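Local coordinates for DNA repair protein RAD2 (Saccharomyces cerevisiae, PDB 4Q0W) that cuts single-stranded DNA as a magnesium-dependent endonuclease and is essential for the incision step in excision repair of damaged DNA, at residues 52-57 against 151-156; 158-163 against 339-344; 234-239 against 258-263; 267-272 against 306-311. All coordinates share one frame; numbering follows the deposited sequence.

The four contacts fall into two pairs on opposite sides of the chain's centre. Contacts 1 and 2, with centres 10 Å apart, share helix 148-160: helix 52-66 of the N-domain packs on its middle, and helix 336-347 on its last turn. F342 of contact 2 also touches I54, E153 and E156 of contact 1. Contacts 3 and 4, 11 Å apart between centres, are joined by a probable hydrogen bond between Q238 and S310. Contact 3 lies nearest the DNA, about 5 Å between nearest atoms. Its L239 side chain is about 7 Å from a bound potassium ion, and its L236 side chain about 10 Å from that of D194, which binds a calcium ion here.

Contact 1. Residues 52-57 against 151-156; sequences SHITGF and IKEVQE
H53 and E153 pair across two helices that run roughly the same way, 29° apart with axes 9.8 Å from each other, on one flank of the central sheet of the PIN-like nuclease fold. One helix belongs to the N-domain and the other to the I-domain, the two conserved nuclease regions of XPG/RAD2 enzymes. The polar part of the contact is a single His-carboxylate hydrogen bond: H53 NE2 donates to E153 OE2 at 2.6 Å, with an N-H...O angle of 159°. The acceptor lies near the imidazole plane, and ring and carboxylate are almost coplanar. H53 reaches it with its ring tucked over the backbone, flanked by N and C (chi1 63°), while E153 stretches out beyond CG. A protonated ring would probably strengthen the bond to the carboxylate.

The rest is apolar. I54 CD1 rests against the E153 side chain at CB, 3.8 Å away, and the CG1 branch of I54 lies over one face of the H53 ring. V154 fills the space between H53 and F57, its CG1 touching the imidazole edge at H53 CD2. Behind them, F73 and F75 of strand 70-75 and I34 of helix 33-40 close the core. V154 CB sits almost exactly over the centre of the F57 ring, 3.8 Å from the centroid, a CH-pi contact.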
loop_
_atom_site.group_PDB
_atom_site.type_symbol
_atom_site.label_atom_id
_atom_site.label_comp_id
_atom_site.label_asym_id
_atom_site.label_seq_id
_atom_site.Cartn_x
_atom_site.Cartn_y
_atom_site.Cartn_z
ATOM N N SER A 52 2.976 -36.164 -3.405
ATOM C CA SER A 52 2.940 -35.031 -4.328
ATOM C C SER A 52 4.346 -34.554 -4.686
ATOM O O SER A 52 4.555 -33.951 -5.745
ATOM C CB SER A 52 2.159 -33.870 -3.709
ATOM O OG SER A 52 2.862 -33.334 -2.600
ATOM N N HIS A 53 5.306 -34.812 -3.800
ATOM C CA HIS A 53 6.695 -34.486 -4.099
ATOM C C HIS A 53 7.225 -35.334 -5.257
ATOM O O HIS A 53 8.053 -34.869 -6.046
ATOM C CB HIS A 53 7.569 -34.677 -2.866
ATOM C CG HIS A 53 7.613 -36.092 -2.373
ATOM N ND1 HIS A 53 6.492 -36.766 -1.942
ATOM C CD2 HIS A 53 8.649 -36.955 -2.238
ATOM C CE1 HIS A 53 6.834 -37.987 -1.566
ATOM N NE2 HIS A 53 8.135 -38.129 -1.741
ATOM N N ILE A 54 6.753 -36.576 -5.353
ATOM C CA ILE A 54 7.151 -37.448 -6.455
ATOM C C ILE A 54 6.484 -36.992 -7.746
ATOM O O ILE A 54 7.143 -36.846 -8.773
ATOM C CB ILE A 54 6.786 -38.923 -6.184
ATOM C CG1 ILE A 54 7.417 -39.393 -4.874
ATOM C CG2 ILE A 54 7.222 -39.822 -7.356
ATOM C CD1 ILE A 54 8.912 -39.525 -4.936
ATOM N N THR A 55 5.174 -36.770 -7.685
ATOM C CA THR A 55 4.421 -36.294 -8.838
ATOM C C THR A 55 5.013 -34.975 -9.344
ATOM O O THR A 55 5.225 -34.795 -10.547
ATOM C CB THR A 55 2.934 -36.080 -8.479
ATOM O OG1 THR A 55 2.367 -37.321 -8.047
ATOM C CG2 THR A 55 2.149 -35.570 -9.674
ATOM N N GLY A 56 5.293 -34.065 -8.412
ATOM C CA GLY A 56 5.831 -32.754 -8.736
ATOM C C GLY A 56 7.189 -32.837 -9.401
ATOM O O GLY A 56 7.390 -32.268 -10.473
ATOM N N PHE A 57 8.128 -33.536 -8.765
ATOM C CA PHE A 57 9.455 -33.704 -9.343
ATOM C C PHE A 57 9.391 -34.373 -10.711
ATOM O O PHE A 57 10.062 -33.919 -11.646
ATOM C CB PHE A 57 10.367 -34.508 -8.422
ATOM C CG PHE A 57 11.196 -33.660 -7.495
ATOM C CD1 PHE A 57 10.636 -33.113 -6.346
ATOM C CD2 PHE A 57 12.541 -33.428 -7.761
ATOM C CE1 PHE A 57 11.397 -32.343 -5.485
ATOM C CE2 PHE A 57 13.310 -32.657 -6.903
ATOM C CZ PHE A 57 12.732 -32.112 -5.761
ATOM N N ILE A 151 13.272 -36.713 0.613
ATOM C CA ILE A 151 14.492 -36.283 -0.059
ATOM C C ILE A 151 15.169 -37.454 -0.755
ATOM O O ILE A 151 15.530 -37.359 -1.930
ATOM C CB ILE A 151 15.462 -35.607 0.928
ATOM C CG1 ILE A 151 14.902 -34.247 1.362
ATOM C CG2 ILE A 151 16.832 -35.413 0.302
ATOM C CD1 ILE A 151 15.655 -33.604 2.527
ATOM N N LYS A 152 15.333 -38.561 -0.032
ATOM C CA LYS A 152 15.926 -39.770 -0.599
ATOM C C LYS A 152 15.126 -40.271 -1.798
ATOM O O LYS A 152 15.700 -40.748 -2.780
ATOM C CB LYS A 152 16.042 -40.867 0.463
ATOM C CG LYS A 152 17.219 -40.689 1.413
ATOM N N GLU A 153 13.803 -40.154 -1.710
ATOM C CA GLU A 153 12.902 -40.590 -2.773
ATOM C C GLU A 153 13.085 -39.805 -4.072
ATOM O O GLU A 153 13.194 -40.393 -5.156
ATOM C CB GLU A 153 11.444 -40.494 -2.308
ATOM C CG GLU A 153 10.988 -41.700 -1.466
ATOM C CD GLU A 153 9.740 -41.415 -0.643
ATOM O OE1 GLU A 153 9.277 -42.338 0.053
ATOM O OE2 GLU A 153 9.228 -40.268 -0.684
ATOM N N VAL A 154 13.099 -38.480 -3.970
ATOM C CA VAL A 154 13.246 -37.665 -5.170
ATOM C C VAL A 154 14.643 -37.871 -5.742
ATOM O O VAL A 154 14.832 -37.857 -6.960
ATOM C CB VAL A 154 12.919 -36.159 -4.928
ATOM C CG1 VAL A 154 11.488 -36.001 -4.473
ATOM C CG2 VAL A 154 13.859 -35.547 -3.910
ATOM N N GLN A 155 15.621 -38.115 -4.877
ATOM C CA GLN A 155 16.965 -38.349 -5.382
ATOM C C GLN A 155 17.076 -39.714 -6.070
ATOM O O GLN A 155 17.833 -39.870 -7.025
ATOM C CB GLN A 155 18.010 -38.176 -4.282
ATOM C CG GLN A 155 18.171 -36.712 -3.860
ATOM C CD GLN A 155 18.961 -36.553 -2.570
ATOM O OE1 GLN A 155 19.306 -37.537 -1.910
ATOM N NE2 GLN A 155 19.248 -35.309 -2.206
ATOM N N GLU A 156 16.318 -40.695 -5.592
ATOM C CA GLU A 156 16.276 -41.998 -6.257
ATOM C C GLU A 156 15.648 -41.826 -7.642
ATOM O O GLU A 156 16.135 -42.367 -8.627
ATOM C CB GLU A 156 15.484 -43.012 -5.425
ATOM C CG GLU A 156 15.309 -44.388 -6.091
ATOM C CD GLU A 156 16.626 -45.100 -6.324
ATOM O OE1 GLU A 156 17.589 -44.844 -5.570
ATOM O OE2 GLU A 156 16.705 -45.916 -7.268
#

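Contact 2. Residues 158-163 against 339-344; sequences LSRFGI and LRSFMK
The C-terminal end of helix 148-160, where the I-domain chain turns toward strand 165-167, meets helix 336-347 through R160 and F161 on one side and L339 and F342 on the other. L339 spreads its two methyls across one face of the F161 ring: CD2 lies 3.9 Å from the ring centroid and 22° off the normal, a CH-pi contact displaced toward the CD2-CE2 side, while L339 CD1 lies over the opposite edge of that same face, nearest F161 CD1 and CE1. The leucine also touches the neighbouring arginine, with L339 CD2 3.8 Å from R160 CB and its CG close to the R160 carbonyl oxygen. The turn that presents these groups is a Schellman motif. G162 takes positive phi, and the I163 N to L158 O bond of 2.9 Å, together with G162 N to S159 O, folds the chain back over the last helical turn.

From that turn R160 runs extended from CG to NE beside F342. Its guanidinium has F342 CD1 over one face, 3.9 Å above the plane, but the two planes are 60° apart, so they do not stack flat. F342 turns its ring toward helix 148-160 because CG is anti to the backbone N (chi1 -175°). At the root of the phenylalanine, R160 NH1 lies 3.5 Å from F342 CB. R160 NE forms a salt bridge with E156 OE2 and NH1 donates to the M338 carbonyl oxygen, so two of the three guanidinium nitrogens are held by these partners.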
loop_
_atom_site.group_PDB
_atom_site.type_symbol
_atom_site.label_atom_id
_atom_site.label_comp_id
_atom_site.label_asym_id
_atom_site.label_seq_id
_atom_site.Cartn_x
_atom_site.Cartn_y
_atom_site.Cartn_z
ATOM N N LEU A 158 15.639 -39.101 -9.445
ATOM C CA LEU A 158 16.662 -38.423 -10.239
ATOM C C LEU A 158 17.688 -39.404 -10.813
ATOM O O LEU A 158 18.033 -39.334 -11.996
ATOM C CB LEU A 158 17.360 -37.346 -9.408
ATOM C CG LEU A 158 16.570 -36.046 -9.264
ATOM C CD1 LEU A 158 17.184 -35.139 -8.187
ATOM C CD2 LEU A 158 16.500 -35.323 -10.624
ATOM N N SER A 159 18.162 -40.335 -9.993
ATOM C CA SER A 159 19.206 -41.236 -10.474
ATOM C C SER A 159 18.675 -42.269 -11.479
ATOM O O SER A 159 19.381 -42.637 -12.419
ATOM C CB SER A 159 19.957 -41.892 -9.315
ATOM O OG SER A 159 19.133 -42.812 -8.631
ATOM N N ARG A 160 17.427 -42.704 -11.314
ATOM C CA ARG A 160 16.807 -43.587 -12.309
ATOM C C ARG A 160 16.567 -42.865 -13.644
ATOM O O ARG A 160 16.442 -43.515 -14.693
ATOM C CB ARG A 160 15.507 -44.193 -11.766
ATOM C CG ARG A 160 15.729 -45.038 -10.499
ATOM C CD ARG A 160 14.448 -45.737 -10.021
ATOM N NE ARG A 160 14.685 -46.483 -8.781
ATOM C CZ ARG A 160 14.005 -47.558 -8.388
ATOM N NH1 ARG A 160 13.026 -48.062 -9.137
ATOM N NH2 ARG A 160 14.317 -48.141 -7.242
ATOM N N PHE A 161 16.508 -41.529 -13.602
ATOM C CA PHE A 161 16.447 -40.712 -14.815
ATOM C C PHE A 161 17.852 -40.502 -15.376
ATOM O O PHE A 161 18.015 -39.969 -16.474
ATOM C CB PHE A 161 15.843 -39.340 -14.526
ATOM C CG PHE A 161 14.372 -39.232 -14.819
ATOM C CD1 PHE A 161 13.908 -39.199 -16.130
ATOM C CD2 PHE A 161 13.451 -39.125 -13.781
ATOM C CE1 PHE A 161 12.554 -39.087 -16.396
ATOM C CE2 PHE A 161 12.091 -39.004 -14.038
ATOM C CZ PHE A 161 11.642 -38.978 -15.347
ATOM N N GLY A 162 18.867 -40.911 -14.618
ATOM C CA GLY A 162 20.240 -40.645 -15.008
ATOM C C GLY A 162 20.647 -39.180 -14.861
ATOM O O GLY A 162 21.594 -38.724 -15.514
ATOM N N ILE A 163 19.948 -38.449 -13.991
ATOM C CA ILE A 163 20.231 -37.025 -13.772
ATOM C C ILE A 163 21.112 -36.811 -12.546
ATOM O O ILE A 163 20.763 -37.213 -11.439
ATOM C CB ILE A 163 18.933 -36.206 -13.646
ATOM C CG1 ILE A 163 18.145 -36.255 -14.960
ATOM C CG2 ILE A 163 19.217 -34.746 -13.265
ATOM C CD1 ILE A 163 16.724 -35.779 -14.807
ATOM N N LEU A 339 12.332 -46.779 -13.764
ATOM C CA LEU A 339 11.366 -45.695 -13.645
ATOM C C LEU A 339 9.945 -46.274 -13.593
ATOM O O LEU A 339 9.112 -45.820 -12.808
ATOM C CB LEU A 339 11.515 -44.689 -14.813
ATOM C CG LEU A 339 12.693 -43.695 -14.767
ATOM C CD1 LEU A 339 12.842 -42.928 -16.094
ATOM C CD2 LEU A 339 12.568 -42.701 -13.587
ATOM N N ARG A 340 9.666 -47.263 -14.441
ATOM C CA ARG A 340 8.373 -47.959 -14.418
ATOM C C ARG A 340 8.056 -48.501 -13.027
ATOM O O ARG A 340 6.989 -48.243 -12.469
ATOM C CB ARG A 340 8.393 -49.158 -15.365
ATOM C CG ARG A 340 8.156 -48.862 -16.838
ATOM C CD ARG A 340 8.606 -50.091 -17.633
ATOM N NE ARG A 340 8.152 -50.091 -19.021
ATOM C CZ ARG A 340 8.405 -51.075 -19.874
ATOM N NH1 ARG A 340 9.103 -52.128 -19.477
ATOM N NH2 ARG A 340 7.966 -51.006 -21.121
ATOM N N SER A 341 8.980 -49.273 -12.476
ATOM C CA SER A 341 8.735 -49.857 -11.166
ATOM C C SER A 341 8.671 -48.787 -10.059
ATOM O O SER A 341 7.887 -48.911 -9.107
ATOM C CB SER A 341 9.775 -50.940 -10.853
ATOM O OG SER A 341 11.097 -50.465 -11.040
ATOM N N PHE A 342 9.468 -47.728 -10.194
ATOM C CA PHE A 342 9.454 -46.644 -9.203
ATOM C C PHE A 342 8.103 -45.965 -9.129
ATOM O O PHE A 342 7.539 -45.816 -8.043
ATOM C CB PHE A 342 10.525 -45.596 -9.506
ATOM C CG PHE A 342 10.626 -44.515 -8.452
ATOM C CD1 PHE A 342 11.436 -44.695 -7.341
ATOM C CD2 PHE A 342 9.899 -43.327 -8.569
ATOM C CE1 PHE A 342 11.543 -43.703 -6.359
ATOM C CE2 PHE A 342 9.993 -42.324 -7.587
ATOM C CZ PHE A 342 10.818 -42.518 -6.482
ATOM N N MET A 343 7.600 -45.523 -10.282
ATOM C CA MET A 343 6.300 -44.860 -10.353
ATOM C C MET A 343 5.146 -45.801 -9.973
ATOM O O MET A 343 4.128 -45.370 -9.410
ATOM C CB MET A 343 6.066 -44.277 -11.753
ATOM C CG MET A 343 7.066 -43.186 -12.152
ATOM S SD MET A 343 7.100 -41.797 -10.992
ATOM C CE MET A 343 5.710 -40.814 -11.592
ATOM N N LYS A 344 5.309 -47.083 -10.283
ATOM C CA LYS A 344 4.315 -48.091 -9.909
ATOM C C LYS A 344 4.219 -48.134 -8.398
ATOM O O LYS A 344 3.147 -47.961 -7.818
ATOM C CB LYS A 344 4.760 -49.465 -10.411
ATOM C CG LYS A 344 3.850 -50.596 -9.988
ATOM C CD LYS A 344 2.599 -50.618 -10.836
ATOM C CE LYS A 344 1.782 -51.877 -10.557
ATOM N NZ LYS A 344 0.502 -51.860 -11.319
#

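Contact 3. Residues 234-239 against 258-263; sequences IELAQL and EVIAEF
I260 reaches from helix 253-263 toward L236 and L239 on helix 230-240, and its side chain carries most of the contact. From CB, the CG1 branch leads toward the facing helix, while CG2 stands anti to the backbone N. CG1 itself, anti to the carbonyl carbon (chi1 -60°), meets L236 CD2 at 3.7 Å, the shortest approach between the two segments, and L236 CG slightly farther off. A second bend (chi2 -56°) carries the terminal CD1 between two residues of the opposite helix, 4.2 Å from L239 CD1 and 4.3 Å from E235 CB. L239 turns the same methyl to V259, with CD1 3.9 Å from V259 CG1, and the two side chains cross at a slant.

The short helical segments run at 128° to each other, their axes 10.6 Å apart at closest approach. They belong to the helical part of the I-domain that holds the helix-three-turn-helix (H3TH) element of this family, whose turns bind a potassium ion and the DNA backbone in related nucleases. Here too a potassium ion is bound, about 7 Å from the L239 side chain. L266 of the following helix packs on both L239 and I260, and its backbone N bonds to OE1 of E235, giving that buried carboxylate a partner.

No hydrogen bond crosses between the segments. Contact between them is aliphatic, so their relative position beside the DNA-binding turns probably depends on fit and burial more than on directed bonds.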
loop_
_atom_site.group_PDB
_atom_site.type_symbol
_atom_site.label_atom_id
_atom_site.label_comp_id
_atom_site.label_asym_id
_atom_site.label_seq_id
_atom_site.Cartn_x
_atom_site.Cartn_y
_atom_site.Cartn_z
ATOM N N ILE A 234 24.254 -6.467 -2.709
ATOM C CA ILE A 234 24.435 -6.932 -1.345
ATOM C C ILE A 234 24.059 -5.792 -0.373
ATOM O O ILE A 234 23.521 -6.040 0.703
ATOM C CB ILE A 234 25.876 -7.430 -1.118
ATOM C CG1 ILE A 234 26.153 -8.657 -1.982
ATOM C CG2 ILE A 234 26.130 -7.742 0.361
ATOM C CD1 ILE A 234 27.588 -9.187 -1.878
ATOM N N GLU A 235 24.303 -4.543 -0.765
ATOM C CA GLU A 235 23.969 -3.424 0.122
ATOM C C GLU A 235 22.481 -3.099 0.065
ATOM O O GLU A 235 21.892 -2.705 1.073
ATOM C CB GLU A 235 24.829 -2.190 -0.186
ATOM C CG GLU A 235 26.331 -2.391 0.118
ATOM C CD GLU A 235 27.046 -1.072 0.448
ATOM O OE1 GLU A 235 26.633 -0.009 -0.076
ATOM O OE2 GLU A 235 28.012 -1.095 1.242
ATOM N N LEU A 236 21.871 -3.259 -1.110
ATOM C CA LEU A 236 20.406 -3.212 -1.211
ATOM C C LEU A 236 19.731 -4.217 -0.264
ATOM O O LEU A 236 18.704 -3.914 0.361
ATOM C CB LEU A 236 19.955 -3.498 -2.643
ATOM C CG LEU A 236 20.003 -2.402 -3.694
ATOM C CD1 LEU A 236 19.606 -2.994 -5.074
ATOM C CD2 LEU A 236 19.072 -1.231 -3.302
ATOM N N ALA A 237 20.300 -5.415 -0.152
ATOM C CA ALA A 237 19.731 -6.425 0.741
ATOM C C ALA A 237 19.621 -5.855 2.159
ATOM O O ALA A 237 18.639 -6.094 2.875
ATOM C CB ALA A 237 20.573 -7.682 0.725
ATOM N N GLN A 238 20.618 -5.067 2.553
ATOM C CA GLN A 238 20.635 -4.501 3.903
ATOM C C GLN A 238 19.672 -3.336 4.103
ATOM O O GLN A 238 19.518 -2.829 5.220
ATOM C CB GLN A 238 22.063 -4.106 4.283
ATOM C CG GLN A 238 22.946 -5.332 4.441
ATOM C CD GLN A 238 24.409 -4.995 4.455
ATOM O OE1 GLN A 238 24.939 -4.531 5.466
ATOM N NE2 GLN A 238 25.078 -5.222 3.329
ATOM N N LEU A 239 19.024 -2.900 3.029
ATOM C CA LEU A 239 17.956 -1.914 3.169
ATOM C C LEU A 239 16.599 -2.624 3.089
ATOM O O LEU A 239 15.702 -2.399 3.917
ATOM C CB LEU A 239 18.062 -0.844 2.075
ATOM C CG LEU A 239 19.354 -0.032 2.105
ATOM C CD1 LEU A 239 19.446 0.878 0.884
ATOM C CD2 LEU A 239 19.484 0.762 3.411
ATOM N N GLU A 258 17.003 4.768 -4.283
ATOM C CA GLU A 258 17.393 6.174 -4.154
ATOM C C GLU A 258 18.626 6.330 -3.266
ATOM O O GLU A 258 19.552 7.080 -3.601
ATOM C CB GLU A 258 16.242 7.012 -3.596
ATOM C CG GLU A 258 15.131 7.285 -4.598
ATOM C CD GLU A 258 13.915 7.943 -3.961
ATOM O OE1 GLU A 258 13.933 8.180 -2.729
ATOM O OE2 GLU A 258 12.941 8.217 -4.696
ATOM N N VAL A 259 18.639 5.624 -2.134
ATOM C CA VAL A 259 19.782 5.670 -1.224
ATOM C C VAL A 259 21.093 5.266 -1.917
ATOM O O VAL A 259 22.126 5.945 -1.797
ATOM C CB VAL A 259 19.541 4.782 0.018
ATOM C CG1 VAL A 259 20.843 4.525 0.764
ATOM C CG2 VAL A 259 18.509 5.426 0.939
ATOM N N ILE A 260 21.060 4.161 -2.648
ATOM C CA ILE A 260 22.267 3.695 -3.325
ATOM C C ILE A 260 22.687 4.697 -4.406
ATOM O O ILE A 260 23.867 4.997 -4.561
ATOM C CB ILE A 260 22.059 2.301 -3.944
ATOM C CG1 ILE A 260 21.713 1.293 -2.853
ATOM C CG2 ILE A 260 23.295 1.849 -4.721
ATOM C CD1 ILE A 260 22.746 1.210 -1.736
ATOM N N ALA A 261 21.714 5.228 -5.139
ATOM C CA ALA A 261 22.004 6.200 -6.194
ATOM C C ALA A 261 22.595 7.492 -5.630
ATOM O O ALA A 261 23.579 8.018 -6.153
ATOM C CB ALA A 261 20.743 6.497 -7.007
ATOM N N GLU A 262 22.001 8.000 -4.557
ATOM C CA GLU A 262 22.422 9.290 -4.024
ATOM C C GLU A 262 23.706 9.223 -3.195
ATOM O O GLU A 262 24.501 10.151 -3.242
ATOM C CB GLU A 262 21.293 9.949 -3.232
ATOM C CG GLU A 262 21.209 11.473 -3.409
ATOM C CD GLU A 262 20.624 11.888 -4.758
ATOM O OE1 GLU A 262 19.987 12.963 -4.824
ATOM O OE2 GLU A 262 20.793 11.142 -5.751
ATOM N N PHE A 263 23.928 8.131 -2.465
ATOM C CA PHE A 263 25.109 8.031 -1.603
ATOM C C PHE A 263 26.229 7.118 -2.119
ATOM O O PHE A 263 27.365 7.159 -1.619
ATOM C CB PHE A 263 24.689 7.641 -0.173
ATOM C CG PHE A 263 23.778 8.646 0.467
ATOM C CD1 PHE A 263 24.300 9.789 1.066
ATOM C CD2 PHE A 263 22.399 8.479 0.434
ATOM C CE1 PHE A 263 23.458 10.738 1.646
ATOM C CE2 PHE A 263 21.550 9.430 1.015
ATOM C CZ PHE A 263 22.086 10.559 1.621
#

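Contact 4. Residues 267-272 against 306-311; sequences KNFKDW and DDFPSV
The F308 ring meets helix 266-278 with its edge: F269 CD2 lies near the ring plane 3.8 Å from F308 CE1, and K270 CB approaches the same rim at F308 CD1, 4.1 Å away. The two phenyl groups meet at a slant. With CG anti to the backbone N (chi1 -172°), F308 is directed at the helix. F263 meets the F269 ring as well, while L239 and L266 pack on F308.

The pair helps to join the loop between helices 288-299 and 311-318 to helix 266-278, which follows helix 253-263. The peptide from F308 to P309 is cis, and the proline ring lies beside the first turn of the helix, with P309 CD 4.0 Å from K267 N. S310 is the N-cap of helix 311-318, its hydroxyl capping the backbone N of V313.

K270 supplies the polar part. Its chain bends at chi3 (70°) and brings NZ to the F308 carbonyl oxygen at 2.6 Å, the donor tilted 28° from the carbonyl plane. The ammonium also donates to the carbonyl oxygen of D305 and to a water, 2.9 Å from NZ, that in turn donates to D306 OD1. K270 NZ and D306 OD1 are 4.5 Å apart, too far for a direct ion pair, and the water spans them. A second water ties D306 O to P309 O.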
loop_
_atom_site.group_PDB
_atom_site.type_symbol
_atom_site.label_atom_id
_atom_site.label_comp_id
_atom_site.label_asym_id
_atom_site.label_seq_id
_atom_site.Cartn_x
_atom_site.Cartn_y
_atom_site.Cartn_z
ATOM N N LYS A 267 28.101 3.063 3.779
ATOM C CA LYS A 267 29.009 3.782 4.674
ATOM C C LYS A 267 28.816 5.285 4.494
ATOM O O LYS A 267 28.664 6.032 5.477
ATOM C CB LYS A 267 30.474 3.396 4.418
ATOM C CG LYS A 267 31.487 4.276 5.189
ATOM C CD LYS A 267 31.378 4.079 6.709
ATOM C CE LYS A 267 32.299 5.046 7.496
ATOM N NZ LYS A 267 33.662 5.213 6.882
ATOM N N ASN A 268 28.786 5.719 3.236
ATOM C CA ASN A 268 28.520 7.119 2.925
ATOM C C ASN A 268 27.150 7.564 3.423
ATOM O O ASN A 268 26.994 8.679 3.931
ATOM C CB ASN A 268 28.676 7.392 1.420
ATOM C CG ASN A 268 30.065 7.039 0.907
ATOM O OD1 ASN A 268 30.992 6.832 1.695
ATOM N ND2 ASN A 268 30.212 6.958 -0.414
ATOM N N PHE A 269 26.157 6.694 3.268
ATOM C CA PHE A 269 24.806 6.975 3.745
ATOM C C PHE A 269 24.844 7.120 5.278
ATOM O O PHE A 269 24.338 8.107 5.825
ATOM C CB PHE A 269 23.864 5.851 3.262
ATOM C CG PHE A 269 22.490 5.845 3.897
ATOM C CD1 PHE A 269 21.661 6.961 3.852
ATOM C CD2 PHE A 269 22.006 4.683 4.492
ATOM C CE1 PHE A 269 20.374 6.927 4.432
ATOM C CE2 PHE A 269 20.728 4.637 5.075
ATOM C CZ PHE A 269 19.911 5.760 5.042
ATOM N N LYS A 270 25.471 6.162 5.961
ATOM C CA LYS A 270 25.547 6.208 7.421
ATOM C C LYS A 270 26.231 7.483 7.897
ATOM O O LYS A 270 25.697 8.202 8.743
ATOM C CB LYS A 270 26.284 4.998 7.995
ATOM C CG LYS A 270 26.480 5.108 9.520
ATOM C CD LYS A 270 27.053 3.835 10.135
ATOM C CE LYS A 270 28.511 3.597 9.735
ATOM N NZ LYS A 270 29.006 2.285 10.294
ATOM N N ASP A 271 27.400 7.773 7.330
ATOM C CA ASP A 271 28.150 8.971 7.712
ATOM C C ASP A 271 27.284 10.225 7.534
ATOM O O ASP A 271 27.210 11.079 8.428
ATOM C CB ASP A 271 29.460 9.082 6.912
ATOM C CG ASP A 271 30.494 8.041 7.330
ATOM O OD1 ASP A 271 30.369 7.469 8.435
ATOM O OD2 ASP A 271 31.434 7.783 6.544
ATOM N N TRP A 272 26.595 10.316 6.403
ATOM C CA TRP A 272 25.693 11.444 6.165
ATOM C C TRP A 272 24.626 11.589 7.254
ATOM O O TRP A 272 24.397 12.679 7.786
ATOM C CB TRP A 272 25.000 11.306 4.809
ATOM C CG TRP A 272 23.816 12.197 4.712
ATOM C CD1 TRP A 272 23.818 13.547 4.448
ATOM C CD2 TRP A 272 22.444 11.830 4.908
ATOM N NE1 TRP A 272 22.529 14.030 4.462
ATOM C CE2 TRP A 272 21.667 12.999 4.737
ATOM C CE3 TRP A 272 21.796 10.626 5.189
ATOM C CZ2 TRP A 272 20.275 12.994 4.844
ATOM C CZ3 TRP A 272 20.417 10.625 5.306
ATOM C CH2 TRP A 272 19.670 11.800 5.131
ATOM N N ASP A 306 27.823 0.350 14.027
ATOM C CA ASP A 306 29.005 -0.265 13.406
ATOM C C ASP A 306 28.693 -1.553 12.653
ATOM O O ASP A 306 29.528 -2.069 11.908
ATOM C CB ASP A 306 30.095 -0.516 14.451
ATOM C CG ASP A 306 30.599 0.763 15.068
ATOM O OD1 ASP A 306 30.910 1.699 14.307
ATOM O OD2 ASP A 306 30.660 0.843 16.313
ATOM N N ASP A 307 27.490 -2.079 12.844
ATOM C CA ASP A 307 27.069 -3.221 12.061
ATOM C C ASP A 307 26.445 -2.759 10.748
ATOM O O ASP A 307 25.903 -3.565 9.986
ATOM C CB ASP A 307 26.090 -4.096 12.852
ATOM C CG ASP A 307 25.938 -5.488 12.260
ATOM O OD1 ASP A 307 26.920 -6.004 11.683
ATOM O OD2 ASP A 307 24.833 -6.064 12.368
ATOM N N PHE A 308 26.523 -1.464 10.464
ATOM C CA PHE A 308 25.899 -0.965 9.246
ATOM C C PHE A 308 26.882 -0.164 8.411
ATOM O O PHE A 308 27.317 0.898 8.832
ATOM C CB PHE A 308 24.677 -0.106 9.578
ATOM C CG PHE A 308 23.879 0.292 8.374
ATOM C CD1 PHE A 308 24.215 1.429 7.637
ATOM C CD2 PHE A 308 22.796 -0.467 7.973
ATOM C CE1 PHE A 308 23.488 1.787 6.526
ATOM C CE2 PHE A 308 22.055 -0.109 6.864
ATOM C CZ PHE A 308 22.401 1.022 6.139
ATOM N N PRO A 309 27.243 -0.668 7.223
ATOM C CA PRO A 309 26.831 -1.969 6.685
ATOM C C PRO A 309 27.526 -3.113 7.436
ATOM O O PRO A 309 28.499 -2.891 8.179
ATOM C CB PRO A 309 27.322 -1.912 5.238
ATOM C CG PRO A 309 28.546 -1.014 5.313
ATOM C CD PRO A 309 28.183 0.037 6.328
ATOM N N SER A 310 27.009 -4.323 7.260
ATOM C CA SER A 310 27.495 -5.477 7.997
ATOM C C SER A 310 28.500 -6.259 7.171
ATOM O O SER A 310 28.184 -6.715 6.064
ATOM C CB SER A 310 26.325 -6.385 8.387
ATOM O OG SER A 310 26.789 -7.658 8.818
ATOM N N VAL A 311 29.714 -6.422 7.693
ATOM C CA VAL A 311 30.667 -7.286 7.007
ATOM C C VAL A 311 30.212 -8.747 7.080
ATOM O O VAL A 311 30.534 -9.539 6.194
ATOM C CB VAL A 311 32.117 -7.136 7.545
ATOM C CG1 VAL A 311 32.212 -7.609 8.991
ATOM C CG2 VAL A 311 33.102 -7.921 6.662
HETATM O O HOH W 1 30.060 -0.818 9.361
HETATM O O HOH W 2 29.297 3.373 12.969
#